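EvdO2 (PDB 4XAC) probably acts as a non-haem iron, 2-oxoglutarate-dependent oxygenase of the phytanoyl-CoA dioxygenase family in everninomicin biosynthesis. Local coordinates at residues H114-P119 and A228-F233; G143-T148 and H209-P214. One frame throughout, in Å; residues are numbered along the deposited sequence.

Contact 1: residues H114-P119 and A228-F233; sequences HAILKP and AYVLVF. With AKG (2-oxoglutaric acid), chain D.
Ile116 and Val230, diagonal to each other across the two strands, meet over a bound 2-oxoglutarate, and the apolar end of Ile116 approaches a carboxylate: its CD1 lies 3.4 Å from AKG O3. The reach comes from an extended chain (chi2 172°), with CG1 set beside the backbone N. Ile116 CD1 also packs against Val230 CG2 at 4.2 Å, and Val230 CG1 stands 4.0 Å from AKG O1 of the other carboxylate, so the two residues together line one side of the ligand. Lys118 follows from the same strand as Ile116; its NZ comes within 3.7 Å of AKG O4, a separation suggesting charge attraction without a defined hydrogen bond.

These residues sit on neighbouring antiparallel strands of the double-stranded beta-helix expected of the cupin clan; the axes of 114-118 and 228-233 approach to 4.8 Å, with their directions 156° apart. His114 pairs with Val230 and Ile116 with Ala228 as hydrogen-bonded pairs. Val230 N reaches His114 O at 2.7 Å, whereas the return bond from His114 N to Val230 O, 2.8 Å long, is more bent (133° at the hydrogen). Ile116 N donates to Ala228 O at 3.0 Å, and that oxygen is also hydrogen-bonded to the hydroxyl of Tyr42.

Between them, Ala115 and Tyr229 form a non-hydrogen-bonded pair facing the opposite side of the sheet, where both touch Tyr42 of helix 32-45. The CB of His114 points to the same face as Ile116, but its ring leads away; Ile116 CG1 covers part of one face of that imidazole near the rim, while His114 NE2 is hydrogen-bonded to Gln74.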
loop_
_atom_site.group_PDB
_atom_site.type_symbol
_atom_site.label_atom_id
_atom_site.label_comp_id
_atom_site.label_asym_id
_atom_site.label_seq_id
_atom_site.Cartn_x
_atom_site.Cartn_y
_atom_site.Cartn_z
ATOM N N HIS A 114 2.712 6.777 -2.466
ATOM C CA HIS A 114 2.775 5.758 -3.499
ATOM C C HIS A 114 1.357 5.582 -4.036
ATOM O O HIS A 114 0.418 5.400 -3.267
ATOM C CB HIS A 114 3.338 4.454 -2.926
ATOM C CG HIS A 114 3.451 3.349 -3.924
ATOM N ND1 HIS A 114 3.286 2.023 -3.585
ATOM C CD2 HIS A 114 3.717 3.369 -5.252
ATOM C CE1 HIS A 114 3.444 1.274 -4.663
ATOM N NE2 HIS A 114 3.706 2.067 -5.687
ATOM N N ALA A 115 1.186 5.676 -5.350
ATOM C CA ALA A 115 -0.148 5.571 -5.916
ATOM C C ALA A 115 -0.259 4.295 -6.704
ATOM O O ALA A 115 0.692 3.886 -7.394
ATOM C CB ALA A 115 -0.467 6.765 -6.788
ATOM N N ILE A 116 -1.427 3.672 -6.588
ATOM C CA ILE A 116 -1.713 2.436 -7.287
ATOM C C ILE A 116 -3.078 2.533 -7.953
ATOM O O ILE A 116 -4.022 3.126 -7.407
ATOM C CB ILE A 116 -1.687 1.222 -6.341
ATOM C CG1 ILE A 116 -0.395 1.195 -5.530
ATOM C CG2 ILE A 116 -1.823 -0.067 -7.129
ATOM C CD1 ILE A 116 -0.390 0.154 -4.445
ATOM N N LEU A 117 -3.165 1.969 -9.151
ATOM C CA LEU A 117 -4.420 1.836 -9.852
ATOM C C LEU A 117 -4.504 0.410 -10.373
ATOM O O LEU A 117 -3.644 -0.018 -11.134
ATOM C CB LEU A 117 -4.529 2.852 -10.998
ATOM C CG LEU A 117 -5.852 2.958 -11.764
ATOM C CD1 LEU A 117 -6.077 4.381 -12.249
ATOM C CD2 LEU A 117 -5.882 2.010 -12.950
ATOM N N LYS A 118 -5.496 -0.339 -9.903
ATOM C CA LYS A 118 -5.841 -1.616 -10.522
ATOM C C LYS A 118 -6.919 -1.337 -11.542
ATOM O O LYS A 118 -8.056 -1.045 -11.166
ATOM C CB LYS A 118 -6.330 -2.643 -9.497
ATOM C CG LYS A 118 -5.229 -3.266 -8.639
ATOM C CD LYS A 118 -5.729 -4.548 -7.966
ATOM C CE LYS A 118 -4.917 -5.779 -8.375
ATOM N NZ LYS A 118 -3.656 -5.975 -7.585
ATOM N N PRO A 119 -6.567 -1.426 -12.835
ATOM C CA PRO A 119 -7.507 -1.222 -13.939
ATOM C C PRO A 119 -8.662 -2.225 -13.886
ATOM O O PRO A 119 -8.536 -3.280 -13.264
ATOM C CB PRO A 119 -6.651 -1.459 -15.187
ATOM C CG PRO A 119 -5.236 -1.327 -14.726
ATOM C CD PRO A 119 -5.234 -1.823 -13.320
ATOM N N ALA A 228 -5.819 3.336 -5.130
ATOM C CA ALA A 228 -5.387 3.460 -3.740
ATOM C C ALA A 228 -4.258 4.451 -3.676
ATOM O O ALA A 228 -3.438 4.559 -4.605
ATOM C CB ALA A 228 -4.952 2.124 -3.166
ATOM N N TYR A 229 -4.228 5.176 -2.569
ATOM C CA TYR A 229 -3.207 6.160 -2.310
ATOM C C TYR A 229 -2.532 5.730 -1.018
ATOM O O TYR A 229 -3.189 5.620 0.016
ATOM C CB TYR A 229 -3.821 7.555 -2.194
ATOM C CG TYR A 229 -2.858 8.623 -1.742
ATOM C CD1 TYR A 229 -1.617 8.769 -2.349
ATOM C CD2 TYR A 229 -3.196 9.507 -0.719
ATOM C CE1 TYR A 229 -0.734 9.755 -1.942
ATOM C CE2 TYR A 229 -2.321 10.492 -0.309
ATOM C CZ TYR A 229 -1.100 10.615 -0.926
ATOM O OH TYR A 229 -0.233 11.596 -0.520
ATOM N N VAL A 230 -1.243 5.423 -1.091
ATOM C CA VAL A 230 -0.561 4.868 0.071
ATOM C C VAL A 230 0.404 5.889 0.639
ATOM O O VAL A 230 1.160 6.506 -0.100
ATOM C CB VAL A 230 0.196 3.577 -0.272
ATOM C CG1 VAL A 230 0.709 2.908 1.003
ATOM C CG2 VAL A 230 -0.718 2.613 -1.033
ATOM N N LEU A 231 0.343 6.083 1.951
ATOM C CA LEU A 231 1.308 6.911 2.644
ATOM C C LEU A 231 2.137 6.033 3.560
ATOM O O LEU A 231 1.592 5.305 4.400
ATOM C CB LEU A 231 0.615 8.006 3.453
ATOM C CG LEU A 231 0.028 9.159 2.655
ATOM C CD1 LEU A 231 -0.815 10.045 3.602
ATOM C CD2 LEU A 231 1.149 9.968 1.995
ATOM N N VAL A 232 3.446 6.107 3.391
ATOM C CA VAL A 232 4.387 5.331 4.187
ATOM C C VAL A 232 5.060 6.217 5.214
ATOM O O VAL A 232 5.573 7.260 4.853
ATOM C CB VAL A 232 5.455 4.700 3.298
ATOM C CG1 VAL A 232 6.469 3.927 4.139
ATOM C CG2 VAL A 232 4.787 3.809 2.258
ATOM N N PHE A 233 5.044 5.795 6.477
ATOM C CA PHE A 233 5.681 6.518 7.578
ATOM C C PHE A 233 6.678 5.614 8.287
ATOM O O PHE A 233 6.363 4.462 8.617
ATOM C CB PHE A 233 4.628 7.030 8.584
ATOM C CG PHE A 233 3.685 8.053 8.007
ATOM C CD1 PHE A 233 2.455 7.666 7.486
ATOM C CD2 PHE A 233 4.035 9.398 7.968
ATOM C CE1 PHE A 233 1.590 8.602 6.939
ATOM C CE2 PHE A 233 3.171 10.340 7.417
ATOM C CZ PHE A 233 1.946 9.937 6.908
HETATM C C1 AKG D . 1.164 -2.069 0.058
HETATM O O1 AKG D . 0.497 -1.009 0.222
HETATM O O2 AKG D . 2.185 -2.317 0.746
HETATM C C2 AKG D . 0.760 -3.041 -0.997
HETATM O O5 AKG D . 1.463 -4.021 -1.226
HETATM C C3 AKG D . -0.480 -2.788 -1.785
HETATM C C4 AKG D . -0.864 -3.783 -2.832
HETATM C C5 AKG D . -2.008 -3.434 -3.734
HETATM O O3 AKG D . -2.608 -2.336 -3.595
HETATM O O4 AKG D . -2.381 -4.235 -4.634
#

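Contact 2: residues G143-T148 and H209-P214; sequences GLSIWT and HDFRTP. With AKG (2-oxoglutaric acid), chain D.
Ser145 CB lies over one face of the His209 imidazole, offset toward the rim, and the ring's edge turns to 2-oxoglutarate within the double-stranded beta-helix expected of this cupin-clan protein. His209 NE2 reaches AKG O2 in a long hydrogen bond of 3.3 Å, and is also hydrogen-bonded to Asp131 OD2, so the ligand oxygen is not its sole partner. At the other end of the ligand, Trp147 NE1 donates to AKG O3 at 2.9 Å, with the oxygen in the indole plane.

Behind these groups lies the strand pairing. Ser145 and His209 form an antiparallel hydrogen-bonded pair, with Ser145 N to His209 O 2.9 Å and His209 N to Ser145 O 3.0 Å. A water takes a hydrogen bond from Ser145 OG and gives one to His209 O. The chi1 of His209, 58°, leaves its ring under Ser145 CB with ND1 turned to the Tyr162 hydroxyl.

Farther out, the Phe211 ring lies flat against Gly143, whose CA is 3.7 Å from the ring centroid, a CH-pi contact. Phe211 N donates to Gly143 O at 3.1 Å from above the carbonyl plane. In the type I turn Asp210-Thr213, Arg212 N closes an Asx turn on Asp210 OD1 at 2.8 Å.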
loop_
_atom_site.group_PDB
_atom_site.type_symbol
_atom_site.label_atom_id
_atom_site.label_comp_id
_atom_site.label_asym_id
_atom_site.label_seq_id
_atom_site.Cartn_x
_atom_site.Cartn_y
_atom_site.Cartn_z
ATOM N N GLY A 143 8.055 1.105 10.956
ATOM C CA GLY A 143 7.215 1.850 10.046
ATOM C C GLY A 143 5.941 1.146 9.692
ATOM O O GLY A 143 5.715 -0.014 10.055
ATOM N N LEU A 144 5.101 1.869 8.966
ATOM C CA LEU A 144 3.839 1.327 8.532
ATOM C C LEU A 144 3.403 2.001 7.243
ATOM O O LEU A 144 3.990 3.002 6.806
ATOM C CB LEU A 144 2.781 1.495 9.650
ATOM C CG LEU A 144 2.516 2.886 10.249
ATOM C CD1 LEU A 144 1.783 3.797 9.256
ATOM C CD2 LEU A 144 1.699 2.778 11.534
ATOM N N SER A 145 2.370 1.441 6.631
ATOM C CA SER A 145 1.778 1.999 5.430
ATOM C C SER A 145 0.304 2.263 5.679
ATOM O O SER A 145 -0.354 1.440 6.288
ATOM C CB SER A 145 1.948 1.042 4.249
ATOM O OG SER A 145 3.329 0.869 3.973
ATOM N N ILE A 146 -0.202 3.403 5.210
ATOM C CA ILE A 146 -1.644 3.699 5.272
ATOM C C ILE A 146 -2.211 3.725 3.858
ATOM O O ILE A 146 -1.931 4.628 3.067
ATOM C CB ILE A 146 -1.946 5.042 5.990
ATOM C CG1 ILE A 146 -1.474 4.969 7.439
ATOM C CG2 ILE A 146 -3.465 5.329 5.982
ATOM C CD1 ILE A 146 -1.395 6.350 8.175
ATOM N N TRP A 147 -2.986 2.690 3.555
ATOM C CA TRP A 147 -3.524 2.434 2.225
ATOM C C TRP A 147 -4.938 2.994 2.164
ATOM O O TRP A 147 -5.860 2.367 2.663
ATOM C CB TRP A 147 -3.496 0.911 1.982
ATOM C CG TRP A 147 -3.772 0.304 0.611
ATOM C CD1 TRP A 147 -2.832 -0.092 -0.327
ATOM C CD2 TRP A 147 -5.046 -0.133 0.101
ATOM N NE1 TRP A 147 -3.464 -0.682 -1.406
ATOM C CE2 TRP A 147 -4.811 -0.726 -1.167
ATOM C CE3 TRP A 147 -6.362 -0.062 0.578
ATOM C CZ2 TRP A 147 -5.846 -1.239 -1.956
ATOM C CZ3 TRP A 147 -7.392 -0.580 -0.221
ATOM C CH2 TRP A 147 -7.124 -1.150 -1.466
ATOM N N THR A 148 -5.104 4.173 1.557
ATOM C CA THR A 148 -6.423 4.810 1.461
ATOM C C THR A 148 -7.040 4.496 0.107
ATOM O O THR A 148 -6.409 4.717 -0.923
ATOM C CB THR A 148 -6.348 6.349 1.627
ATOM O OG1 THR A 148 -5.803 6.668 2.910
ATOM C CG2 THR A 148 -7.734 6.980 1.511
ATOM N N HIS A 209 -0.902 -1.073 7.792
ATOM C CA HIS A 209 -0.159 -2.273 8.182
ATOM C C HIS A 209 1.322 -2.025 8.432
ATOM O O HIS A 209 1.961 -1.198 7.770
ATOM C CB HIS A 209 -0.315 -3.413 7.137
ATOM C CG HIS A 209 0.117 -3.065 5.746
ATOM N ND1 HIS A 209 -0.767 -2.623 4.781
ATOM C CD2 HIS A 209 1.329 -3.145 5.134
ATOM C CE1 HIS A 209 -0.118 -2.408 3.652
ATOM N NE2 HIS A 209 1.154 -2.723 3.836
ATOM N N ASP A 210 1.836 -2.767 9.411
ATOM C CA ASP A 210 3.250 -2.769 9.758
ATOM C C ASP A 210 4.115 -3.223 8.583
ATOM O O ASP A 210 3.665 -3.990 7.738
ATOM C CB ASP A 210 3.478 -3.683 10.962
ATOM C CG ASP A 210 4.910 -3.617 11.490
ATOM O OD1 ASP A 210 5.742 -4.453 11.089
ATOM O OD2 ASP A 210 5.200 -2.713 12.292
ATOM N N PHE A 211 5.360 -2.746 8.537
ATOM C CA PHE A 211 6.321 -3.165 7.519
ATOM C C PHE A 211 6.487 -4.683 7.447
ATOM O O PHE A 211 6.915 -5.195 6.427
ATOM C CB PHE A 211 7.704 -2.557 7.791
ATOM C CG PHE A 211 7.870 -1.143 7.326
ATOM C CD1 PHE A 211 6.878 -0.496 6.622
ATOM C CD2 PHE A 211 9.043 -0.457 7.615
ATOM C CE1 PHE A 211 7.057 0.812 6.194
ATOM C CE2 PHE A 211 9.233 0.846 7.187
ATOM C CZ PHE A 211 8.238 1.482 6.474
ATOM N N ARG A 212 6.188 -5.401 8.529
ATOM C CA ARG A 212 6.430 -6.847 8.532
ATOM C C ARG A 212 5.165 -7.714 8.407
ATOM O O ARG A 212 5.263 -8.933 8.362
ATOM C CB ARG A 212 7.204 -7.249 9.803
ATOM C CG ARG A 212 8.371 -8.202 9.541
ATOM C CD ARG A 212 9.271 -8.396 10.765
ATOM N NE ARG A 212 10.492 -7.589 10.715
ATOM C CZ ARG A 212 11.429 -7.589 11.659
ATOM N NH1 ARG A 212 11.284 -8.346 12.744
ATOM N NH2 ARG A 212 12.510 -6.823 11.528
ATOM N N THR A 213 3.990 -7.101 8.344
ATOM C CA THR A 213 2.740 -7.863 8.176
ATOM C C THR A 213 2.561 -8.398 6.748
ATOM O O THR A 213 2.517 -7.607 5.794
ATOM C CB THR A 213 1.531 -6.983 8.524
ATOM O OG1 THR A 213 1.739 -6.399 9.818
ATOM C CG2 THR A 213 0.237 -7.798 8.516
ATOM N N PRO A 214 2.476 -9.734 6.581
ATOM C CA PRO A 214 2.277 -10.229 5.212
ATOM C C PRO A 214 0.925 -9.793 4.665
ATOM O O PRO A 214 -0.073 -9.775 5.398
ATOM C CB PRO A 214 2.352 -11.765 5.349
ATOM C CG PRO A 214 3.092 -12.001 6.635
ATOM C CD PRO A 214 2.710 -10.826 7.544
HETATM C C1 AKG D . 1.164 -2.069 0.058
HETATM O O1 AKG D . 0.497 -1.009 0.222
HETATM O O2 AKG D . 2.185 -2.317 0.746
HETATM C C2 AKG D . 0.760 -3.041 -0.997
HETATM O O5 AKG D . 1.463 -4.021 -1.226
HETATM C C3 AKG D . -0.480 -2.788 -1.785
HETATM C C4 AKG D . -0.864 -3.783 -2.832
HETATM C C5 AKG D . -2.008 -3.434 -3.734
HETATM O O3 AKG D . -2.608 -2.336 -3.595
HETATM O O4 AKG D . -2.381 -4.235 -4.634
HETATM O O HOH W 1 4.362 -0.519 12.854
HETATM O O HOH W 2 3.902 -1.263 5.414
#

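Overall arrangement
Contacts 1 and 2 lie about 12 Å apart, centre to centre; both reach one antiparallel sheet, though 211-214 leaves it as a turn. Along the chain the order is 114-119, 143-148, 209-214, 228-233, so the two segments of contact 2 fall between those of contact 1. Strands 226-234 and 139-149 are neighbours, giving the spatial order 110-118, 226-234, 139-149, 206-210. Probable hydrogen bonds join the contacts directly: Ile146 N to Leu231 O at 2.7 Å and Tyr229 N to Thr148 O at 2.8 Å. Trp147 of contact 2 packs on contact 1, its CE2 lying 3.5 Å from Ala228 CB. Strands from separate parts of the chain are thus joined side by side, and both contacts reach the same 2-oxoglutarate.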